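Local coordinates for protein glucoamylase (Thermoanaerobacterium thermosaccharolyticum, PDB 1LF6) that hydrolyses terminal alpha-1,4-linked glucose units from the non-reducing ends of starch-type chains, probably releasing beta-D-glucose, as a family GH15 glucoamylase, at residues L368-I378 / S416-F424; V452-Y460 / P675-V683. All coordinates share one frame; numbering follows the deposited sequence.

Overall arrangement
Both contacts belong to the helical part of the enzyme, the (alpha/alpha) barrel and the C-terminal helix packed on it, on the same side of the chain's centre, with their own centres about 19 Å apart. They come in series along the chain: interaction 1 joins helix 358-375 and the turn after it to helix 414-428, and interaction 2 joins the next helix, 445-464, to the C-terminal helix 676-682. The two meet where helices 414-428 and 445-464 pack, Val418 CG1 lying 3.7 Å from Ala458 CB and Ala422 CB 3.9 Å from the same methyl. A continuous run of helix packing thus leads from near the probable proton donor, Glu438, to the chain's C-terminal end.

Interaction 1: residues L368-I378 / S416-F424; sequences LAKVVKDNGMI and SLVKPLADF
Val372 is a knob in a hole formed by Ser416, Leu417, Pro420 and Leu421, and its two methyls divide the work. Val372 CG1, anti to the backbone N (chi1 178°), meets the carbonyl of Ser416 and the ring of Pro420, 3.4 Å from Ser416 O and 3.7 Å from Pro420 CG. Val372 CG2 turns to the leucines: it lies 4.0 Å from Leu421 CD1 and only 3.3 Å from Leu417 CD2, tighter than normal van der Waals contact. A short side chain branched at CB suits the place, since it offers one methyl to each side of the hole, and Ala369, one turn earlier, lets Leu417 CD2 approach its CA.

Past the helix end the partners change. Met377 lays CB over one face of the Phe424 ring, a CH-pi contact 4.0 Å from the centroid, while CG comes to CE1 at the rim. Leu421 CD2 packs 3.8 Å from Met377 CA and close to Ile378 CG1. The chain leaves the helix at Gly376, whose positive phi (77°) is easy for glycine. Asn375 ND2 bonds back to Val371 O, tying the last turn of helix 358-375.

Farther out, Gln398 of helix 395-407 touches Met377, Leu421 and Phe424 and donates to Ile378 O. Lys419 and Asp423 form a salt bridge along helix 414-428, and Asp423 also bonds Tyr474. Ile378 has its side chain about 10 Å from that of Glu438, the probable proton donor. With no hydrogen bond between the two segments, their fit rests on the shapes of apolar groups, and directional bonding is left to each helix and its outer neighbours.

Interaction 2: residues V452-Y460 / P675-V683; sequences VAGLTCAAY and PDIVYKRYV
Ile677 slides past Thr456 in the opposite direction and puts its CD1 against helix 452-460, between Thr456 O and Tyr460 CB, 3.5 Å from each. Its chi1 of 94° lies well off a staggered value, while the extended chi2 holds CD1 out from the helix, so that the longer branch of isoleucine reaches the Thr456 carbonyl. Ile677 CG1 meanwhile rests 3.5 Å from Thr456 CG2.

Threonine serves here with both branches. CG2, anti to the backbone N, goes to Ile677; Thr456 OG1, anti to the carbonyl carbon (chi1 -65°), turns back and donates to Val452 O at 2.9 Å, a bond that satisfies the buried hydroxyl within its own helix. The same carbonyl also accepts from Thr456 N, the two donors arriving from opposite faces of its plane. OG1 also lies in plane at the edge of the Tyr682 ring. The side chains of Val452 and Tyr682 run head-on toward each other, bringing Val452 CG1 to 3.5 Å from Tyr682 CE2, and Arg681 CG lies over the ring centre on one face. The phenol OH is bonded to Asp479 OD2, whose OD1 pairs with Arg681, so helix 468-489 fixes the polar end of the ring.

Where the backbones come nearest, Val678 CG2 is 3.7 Å from Ala453 CA, a small residue that allows close approach; Cys457 SG packs on Val678 CG2 and Pro675 CB. Pro675 occupies the N-cap position of helix 676-682. Tyr460 stacks edge-to-face with Tyr406, which also bonds Asp676.

The segments cross at 108°, nearly perpendicular: a short C-terminal helix laid across a longer helix of the (alpha/alpha) barrel of family GH15, away from the probable catalytic residues.

Interaction 1: residues L368-I378 / S416-F424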
loop_
_atom_site.group_PDB
_atom_site.type_symbol
_atom_site.label_atom_id
_atom_site.label_comp_id
_atom_site.label_asym_id
_atom_site.label_seq_id
_atom_site.Cartn_x
_atom_site.Cartn_y
_atom_site.Cartn_z
ATOM N N LEU A 368 -16.627 -5.404 -6.690
ATOM C CA LEU A 368 -16.304 -6.481 -7.627
ATOM C C LEU A 368 -17.514 -6.876 -8.473
ATOM O O LEU A 368 -17.380 -7.228 -9.649
ATOM C CB LEU A 368 -15.791 -7.703 -6.858
ATOM C CG LEU A 368 -14.443 -7.558 -6.142
ATOM C CD1 LEU A 368 -14.190 -8.785 -5.296
ATOM C CD2 LEU A 368 -13.327 -7.376 -7.159
ATOM N N ALA A 369 -18.695 -6.835 -7.865
ATOM C CA ALA A 369 -19.926 -7.171 -8.569
ATOM C C ALA A 369 -20.119 -6.177 -9.707
ATOM O O ALA A 369 -20.583 -6.535 -10.789
ATOM C CB ALA A 369 -21.117 -7.112 -7.608
ATOM N N LYS A 370 -19.746 -4.927 -9.451
ATOM C CA LYS A 370 -19.861 -3.860 -10.438
ATOM C C LYS A 370 -18.874 -4.137 -11.576
ATOM O O LYS A 370 -19.177 -3.914 -12.753
ATOM C CB LYS A 370 -19.549 -2.516 -9.768
ATOM C CG LYS A 370 -20.208 -1.290 -10.397
ATOM C CD LYS A 370 -19.792 -1.080 -11.846
ATOM C CE LYS A 370 -20.336 0.232 -12.406
ATOM N NZ LYS A 370 -19.751 1.413 -11.711
ATOM N N VAL A 371 -17.691 -4.633 -11.225
ATOM C CA VAL A 371 -16.685 -4.938 -12.233
ATOM C C VAL A 371 -17.178 -6.053 -13.157
ATOM O O VAL A 371 -17.050 -5.961 -14.380
ATOM C CB VAL A 371 -15.337 -5.359 -11.580
ATOM C CG1 VAL A 371 -14.389 -5.894 -12.636
ATOM C CG2 VAL A 371 -14.694 -4.161 -10.888
ATOM N N VAL A 372 -17.752 -7.099 -12.572
ATOM C CA VAL A 372 -18.251 -8.218 -13.359
ATOM C C VAL A 372 -19.416 -7.780 -14.241
ATOM O O VAL A 372 -19.567 -8.254 -15.367
ATOM C CB VAL A 372 -18.702 -9.390 -12.456
ATOM C CG1 VAL A 372 -19.266 -10.520 -13.310
ATOM C CG2 VAL A 372 -17.523 -9.893 -11.637
ATOM N N LYS A 373 -20.233 -6.863 -13.738
ATOM C CA LYS A 373 -21.368 -6.381 -14.513
ATOM C C LYS A 373 -20.897 -5.694 -15.793
ATOM O O LYS A 373 -21.482 -5.878 -16.856
ATOM C CB LYS A 373 -22.206 -5.404 -13.693
ATOM C CG LYS A 373 -23.433 -4.911 -14.444
ATOM C CD LYS A 373 -24.056 -3.703 -13.777
ATOM C CE LYS A 373 -25.206 -3.157 -14.613
ATOM N NZ LYS A 373 -25.707 -1.867 -14.069
ATOM N N ASP A 374 -19.828 -4.912 -15.695
ATOM C CA ASP A 374 -19.319 -4.202 -16.859
ATOM C C ASP A 374 -18.311 -4.972 -17.717
ATOM O O ASP A 374 -18.055 -4.585 -18.859
ATOM C CB ASP A 374 -18.686 -2.872 -16.440
ATOM C CG ASP A 374 -19.628 -2.001 -15.621
ATOM O OD1 ASP A 374 -20.813 -1.874 -15.995
ATOM O OD2 ASP A 374 -19.177 -1.431 -14.606
ATOM N N ASN A 375 -17.747 -6.056 -17.189
ATOM C CA ASN A 375 -16.749 -6.823 -17.938
ATOM C C ASN A 375 -17.105 -8.282 -18.184
ATOM O O ASN A 375 -16.575 -8.899 -19.108
ATOM C CB ASN A 375 -15.400 -6.766 -17.214
ATOM C CG ASN A 375 -14.799 -5.390 -17.218
ATOM O OD1 ASN A 375 -14.335 -4.906 -18.255
ATOM N ND2 ASN A 375 -14.808 -4.736 -16.061
ATOM N N GLY A 376 -17.985 -8.831 -17.355
ATOM C CA GLY A 376 -18.372 -10.222 -17.513
ATOM C C GLY A 376 -17.288 -11.139 -16.974
ATOM O O GLY A 376 -17.304 -12.352 -17.186
ATOM N N MET A 377 -16.339 -10.546 -16.264
ATOM C CA MET A 377 -15.237 -11.298 -15.691
ATOM C C MET A 377 -14.342 -10.342 -14.910
ATOM O O MET A 377 -14.579 -9.135 -14.906
ATOM C CB MET A 377 -14.472 -12.009 -16.820
ATOM C CG MET A 377 -12.986 -11.762 -16.864
ATOM S SD MET A 377 -12.520 -10.196 -17.608
ATOM C CE MET A 377 -11.022 -10.722 -18.423
ATOM N N ILE A 378 -13.334 -10.877 -14.231
ATOM C CA ILE A 378 -12.424 -10.032 -13.463
ATOM C C ILE A 378 -11.113 -9.807 -14.217
ATOM O O ILE A 378 -10.337 -10.743 -14.423
ATOM C CB ILE A 378 -12.077 -10.666 -12.091
ATOM C CG1 ILE A 378 -13.347 -10.814 -11.235
ATOM C CG2 ILE A 378 -11.041 -9.799 -11.362
ATOM C CD1 ILE A 378 -13.980 -9.494 -10.836
ATOM N N SER A 416 -25.566 -11.810 -10.885
ATOM C CA SER A 416 -24.636 -10.792 -11.362
ATOM C C SER A 416 -23.152 -11.055 -11.109
ATOM O O SER A 416 -22.301 -10.480 -11.792
ATOM C CB SER A 416 -25.008 -9.434 -10.760
ATOM O OG SER A 416 -24.832 -9.435 -9.352
ATOM N N LEU A 417 -22.837 -11.922 -10.151
ATOM C CA LEU A 417 -21.439 -12.188 -9.816
ATOM C C LEU A 417 -20.998 -13.650 -9.894
ATOM O O LEU A 417 -20.100 -14.001 -10.664
ATOM C CB LEU A 417 -21.153 -11.649 -8.410
ATOM C CG LEU A 417 -19.731 -11.615 -7.829
ATOM C CD1 LEU A 417 -19.185 -13.027 -7.618
ATOM C CD2 LEU A 417 -18.841 -10.822 -8.761
ATOM N N VAL A 418 -21.632 -14.495 -9.094
ATOM C CA VAL A 418 -21.282 -15.907 -9.025
ATOM C C VAL A 418 -21.404 -16.692 -10.322
ATOM O O VAL A 418 -20.423 -17.280 -10.783
ATOM C CB VAL A 418 -22.101 -16.615 -7.923
ATOM C CG1 VAL A 418 -21.735 -18.088 -7.857
ATOM C CG2 VAL A 418 -21.843 -15.932 -6.572
ATOM N N LYS A 419 -22.592 -16.703 -10.917
ATOM C CA LYS A 419 -22.795 -17.457 -12.150
ATOM C C LYS A 419 -21.880 -17.023 -13.296
ATOM O O LYS A 419 -21.243 -17.861 -13.931
ATOM C CB LYS A 419 -24.267 -17.389 -12.578
ATOM C CG LYS A 419 -24.582 -18.138 -13.861
ATOM C CD LYS A 419 -26.050 -18.565 -13.896
ATOM C CE LYS A 419 -26.489 -18.935 -15.302
ATOM N NZ LYS A 419 -25.564 -19.894 -15.960
ATOM N N PRO A 420 -21.796 -15.715 -13.583
ATOM C CA PRO A 420 -20.903 -15.340 -14.688
ATOM C C PRO A 420 -19.434 -15.732 -14.469
ATOM O O PRO A 420 -18.759 -16.176 -15.401
ATOM C CB PRO A 420 -21.108 -13.827 -14.810
ATOM C CG PRO A 420 -21.631 -13.420 -13.453
ATOM C CD PRO A 420 -22.541 -14.552 -13.077
ATOM N N LEU A 421 -18.942 -15.585 -13.243
ATOM C CA LEU A 421 -17.553 -15.940 -12.955
ATOM C C LEU A 421 -17.351 -17.448 -12.967
ATOM O O LEU A 421 -16.341 -17.937 -13.474
ATOM C CB LEU A 421 -17.113 -15.361 -11.606
ATOM C CG LEU A 421 -16.946 -13.842 -11.561
ATOM C CD1 LEU A 421 -16.528 -13.422 -10.162
ATOM C CD2 LEU A 421 -15.899 -13.399 -12.596
ATOM N N ALA A 422 -18.310 -18.184 -12.410
ATOM C CA ALA A 422 -18.217 -19.635 -12.381
ATOM C C ALA A 422 -18.220 -20.179 -13.807
ATOM O O ALA A 422 -17.432 -21.067 -14.142
ATOM C CB ALA A 422 -19.382 -20.228 -11.587
ATOM N N ASP A 423 -19.104 -19.641 -14.644
ATOM C CA ASP A 423 -19.197 -20.076 -16.035
ATOM C C ASP A 423 -17.930 -19.711 -16.798
ATOM O O ASP A 423 -17.494 -20.446 -17.679
ATOM C CB ASP A 423 -20.406 -19.442 -16.730
ATOM C CG ASP A 423 -21.737 -19.950 -16.178
ATOM O OD1 ASP A 423 -21.780 -21.090 -15.671
ATOM O OD2 ASP A 423 -22.735 -19.210 -16.273
ATOM N N PHE A 424 -17.341 -18.568 -16.460
ATOM C CA PHE A 424 -16.121 -18.134 -17.125
ATOM C C PHE A 424 -14.968 -19.078 -16.768
ATOM O O PHE A 424 -14.193 -19.482 -17.635
ATOM C CB PHE A 424 -15.780 -16.699 -16.718
ATOM C CG PHE A 424 -14.557 -16.153 -17.392
ATOM C CD1 PHE A 424 -13.485 -15.685 -16.639
ATOM C CD2 PHE A 424 -14.468 -16.112 -18.780
ATOM C CE1 PHE A 424 -12.342 -15.185 -17.259
ATOM C CE2 PHE A 424 -13.332 -15.615 -19.408
ATOM C CZ PHE A 424 -12.267 -15.150 -18.646
#

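Interaction 2: residues V452-Y460 / P675-V683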
loop_
_atom_site.group_PDB
_atom_site.type_symbol
_atom_site.label_atom_id
_atom_site.label_comp_id
_atom_site.label_asym_id
_atom_site.label_seq_id
_atom_site.Cartn_x
_atom_site.Cartn_y
_atom_site.Cartn_z
ATOM N N VAL A 452 -10.933 -24.634 -7.372
ATOM C CA VAL A 452 -11.722 -25.698 -6.745
ATOM C C VAL A 452 -12.617 -25.101 -5.651
ATOM O O VAL A 452 -13.805 -25.407 -5.574
ATOM C CB VAL A 452 -10.815 -26.789 -6.112
ATOM C CG1 VAL A 452 -11.653 -27.727 -5.242
ATOM C CG2 VAL A 452 -10.118 -27.584 -7.210
ATOM N N ALA A 453 -12.031 -24.256 -4.805
ATOM C CA ALA A 453 -12.777 -23.606 -3.733
ATOM C C ALA A 453 -13.887 -22.725 -4.314
ATOM O O ALA A 453 -15.030 -22.750 -3.852
ATOM C CB ALA A 453 -11.840 -22.767 -2.886
ATOM N N GLY A 454 -13.540 -21.947 -5.333
ATOM C CA GLY A 454 -14.508 -21.068 -5.959
ATOM C C GLY A 454 -15.701 -21.765 -6.595
ATOM O O GLY A 454 -16.837 -21.291 -6.472
ATOM N N LEU A 455 -15.452 -22.875 -7.289
ATOM C CA LEU A 455 -16.535 -23.609 -7.929
ATOM C C LEU A 455 -17.390 -24.330 -6.883
ATOM O O LEU A 455 -18.593 -24.502 -7.073
ATOM C CB LEU A 455 -15.989 -24.606 -8.961
ATOM C CG LEU A 455 -15.363 -24.015 -10.236
ATOM C CD1 LEU A 455 -14.896 -25.144 -11.142
ATOM C CD2 LEU A 455 -16.374 -23.145 -10.972
ATOM N N THR A 456 -16.768 -24.750 -5.785
ATOM C CA THR A 456 -17.498 -25.417 -4.716
ATOM C C THR A 456 -18.431 -24.384 -4.061
ATOM O O THR A 456 -19.602 -24.671 -3.795
ATOM C CB THR A 456 -16.522 -26.025 -3.659
ATOM O OG1 THR A 456 -15.748 -27.076 -4.260
ATOM C CG2 THR A 456 -17.297 -26.596 -2.477
ATOM N N CYS A 457 -17.919 -23.178 -3.811
ATOM C CA CYS A 457 -18.734 -22.124 -3.210
ATOM C C CYS A 457 -19.823 -21.694 -4.196
ATOM O O CYS A 457 -20.933 -21.345 -3.793
ATOM C CB CYS A 457 -17.873 -20.913 -2.830
ATOM S SG CYS A 457 -16.641 -21.230 -1.538
ATOM N N ALA A 458 -19.502 -21.731 -5.488
ATOM C CA ALA A 458 -20.464 -21.349 -6.516
ATOM C C ALA A 458 -21.611 -22.347 -6.543
ATOM O O ALA A 458 -22.765 -21.974 -6.748
ATOM C CB ALA A 458 -19.789 -21.290 -7.881
ATOM N N ALA A 459 -21.285 -23.618 -6.342
ATOM C CA ALA A 459 -22.289 -24.673 -6.331
ATOM C C ALA A 459 -23.209 -24.489 -5.129
ATOM O O ALA A 459 -24.421 -24.684 -5.230
ATOM C CB ALA A 459 -21.614 -26.035 -6.269
ATOM N N TYR A 460 -22.627 -24.111 -3.997
ATOM C CA TYR A 460 -23.389 -23.889 -2.770
ATOM C C TYR A 460 -24.384 -22.755 -2.978
ATOM O O TYR A 460 -25.560 -22.874 -2.639
ATOM C CB TYR A 460 -22.450 -23.513 -1.624
ATOM C CG TYR A 460 -23.155 -23.266 -0.306
ATOM C CD1 TYR A 460 -23.374 -24.309 0.594
ATOM C CD2 TYR A 460 -23.601 -21.989 0.045
ATOM C CE1 TYR A 460 -24.016 -24.089 1.812
ATOM C CE2 TYR A 460 -24.246 -21.758 1.260
ATOM C CZ TYR A 460 -24.448 -22.812 2.139
ATOM O OH TYR A 460 -25.079 -22.591 3.345
ATOM N N PRO A 675 -12.975 -21.335 3.844
ATOM C CA PRO A 675 -14.389 -21.637 3.592
ATOM C C PRO A 675 -14.693 -23.072 4.040
ATOM O O PRO A 675 -14.172 -24.032 3.477
ATOM C CB PRO A 675 -14.519 -21.428 2.084
ATOM C CG PRO A 675 -13.135 -21.795 1.570
ATOM C CD PRO A 675 -12.233 -21.139 2.584
ATOM N N ASP A 676 -15.534 -23.204 5.060
ATOM C CA ASP A 676 -15.858 -24.509 5.629
ATOM C C ASP A 676 -16.374 -25.595 4.691
ATOM O O ASP A 676 -16.015 -26.759 4.847
ATOM C CB ASP A 676 -16.842 -24.355 6.797
ATOM C CG ASP A 676 -18.032 -23.504 6.441
ATOM O OD1 ASP A 676 -19.104 -23.681 7.059
ATOM O OD2 ASP A 676 -17.893 -22.650 5.543
ATOM N N ILE A 677 -17.208 -25.240 3.724
ATOM C CA ILE A 677 -17.735 -26.261 2.827
ATOM C C ILE A 677 -16.654 -26.877 1.957
ATOM O O ILE A 677 -16.756 -28.039 1.570
ATOM C CB ILE A 677 -18.875 -25.719 1.941
ATOM C CG1 ILE A 677 -18.369 -25.234 0.594
ATOM C CG2 ILE A 677 -19.488 -24.551 2.596
ATOM C CD1 ILE A 677 -19.484 -24.681 -0.282
ATOM N N VAL A 678 -15.613 -26.112 1.653
ATOM C CA VAL A 678 -14.526 -26.640 0.844
ATOM C C VAL A 678 -13.749 -27.623 1.712
ATOM O O VAL A 678 -13.487 -28.758 1.310
ATOM C CB VAL A 678 -13.565 -25.529 0.383
ATOM C CG1 VAL A 678 -12.430 -26.144 -0.427
ATOM C CG2 VAL A 678 -14.318 -24.490 -0.434
ATOM N N TYR A 679 -13.391 -27.173 2.911
ATOM C CA TYR A 679 -12.650 -27.999 3.849
ATOM C C TYR A 679 -13.397 -29.301 4.145
ATOM O O TYR A 679 -12.813 -30.387 4.113
ATOM C CB TYR A 679 -12.417 -27.228 5.153
ATOM C CG TYR A 679 -11.857 -28.072 6.274
ATOM C CD1 TYR A 679 -10.496 -28.361 6.345
ATOM C CD2 TYR A 679 -12.700 -28.621 7.241
ATOM C CE1 TYR A 679 -9.989 -29.179 7.350
ATOM C CE2 TYR A 679 -12.203 -29.442 8.247
ATOM C CZ TYR A 679 -10.849 -29.717 8.296
ATOM O OH TYR A 679 -10.363 -30.538 9.282
ATOM N N LYS A 680 -14.689 -29.191 4.427
ATOM C CA LYS A 680 -15.489 -30.364 4.752
ATOM C C LYS A 680 -15.555 -31.385 3.624
ATOM O O LYS A 680 -15.592 -32.586 3.872
ATOM C CB LYS A 680 -16.904 -29.940 5.166
ATOM C CG LYS A 680 -16.976 -29.400 6.593
ATOM C CD LYS A 680 -18.355 -28.852 6.933
ATOM C CE LYS A 680 -18.677 -27.614 6.102
ATOM N NZ LYS A 680 -20.004 -27.025 6.429
ATOM N N ARG A 681 -15.540 -30.912 2.386
ATOM C CA ARG A 681 -15.624 -31.807 1.246
ATOM C C ARG A 681 -14.309 -32.473 0.843
ATOM O O ARG A 681 -14.300 -33.621 0.401
ATOM C CB ARG A 681 -16.182 -31.053 0.039
ATOM C CG ARG A 681 -16.633 -31.961 -1.096
ATOM C CD ARG A 681 -17.153 -31.168 -2.284
ATOM N NE ARG A 681 -17.663 -32.055 -3.328
ATOM C CZ ARG A 681 -18.780 -32.771 -3.220
ATOM N NH1 ARG A 681 -19.164 -33.559 -4.215
ATOM N NH2 ARG A 681 -19.520 -32.687 -2.123
ATOM N N TYR A 682 -13.199 -31.765 1.009
ATOM C CA TYR A 682 -11.908 -32.290 0.581
ATOM C C TYR A 682 -10.864 -32.588 1.643
ATOM O O TYR A 682 -10.092 -33.535 1.501
ATOM C CB TYR A 682 -11.294 -31.323 -0.433
ATOM C CG TYR A 682 -12.187 -31.025 -1.613
ATOM C CD1 TYR A 682 -12.440 -31.996 -2.583
ATOM C CD2 TYR A 682 -12.771 -29.768 -1.771
ATOM C CE1 TYR A 682 -13.248 -31.720 -3.687
ATOM C CE2 TYR A 682 -13.581 -29.481 -2.870
ATOM C CZ TYR A 682 -13.808 -30.460 -3.826
ATOM O OH TYR A 682 -14.543 -30.163 -4.945
ATOM N N VAL A 683 -10.834 -31.787 2.701
ATOM C CA VAL A 683 -9.833 -31.961 3.746
ATOM C C VAL A 683 -10.315 -32.565 5.061
ATOM O O VAL A 683 -9.510 -33.104 5.818
ATOM C CB VAL A 683 -9.146 -30.619 4.047
ATOM C CG1 VAL A 683 -8.120 -30.780 5.155
ATOM C CG2 VAL A 683 -8.484 -30.106 2.794
#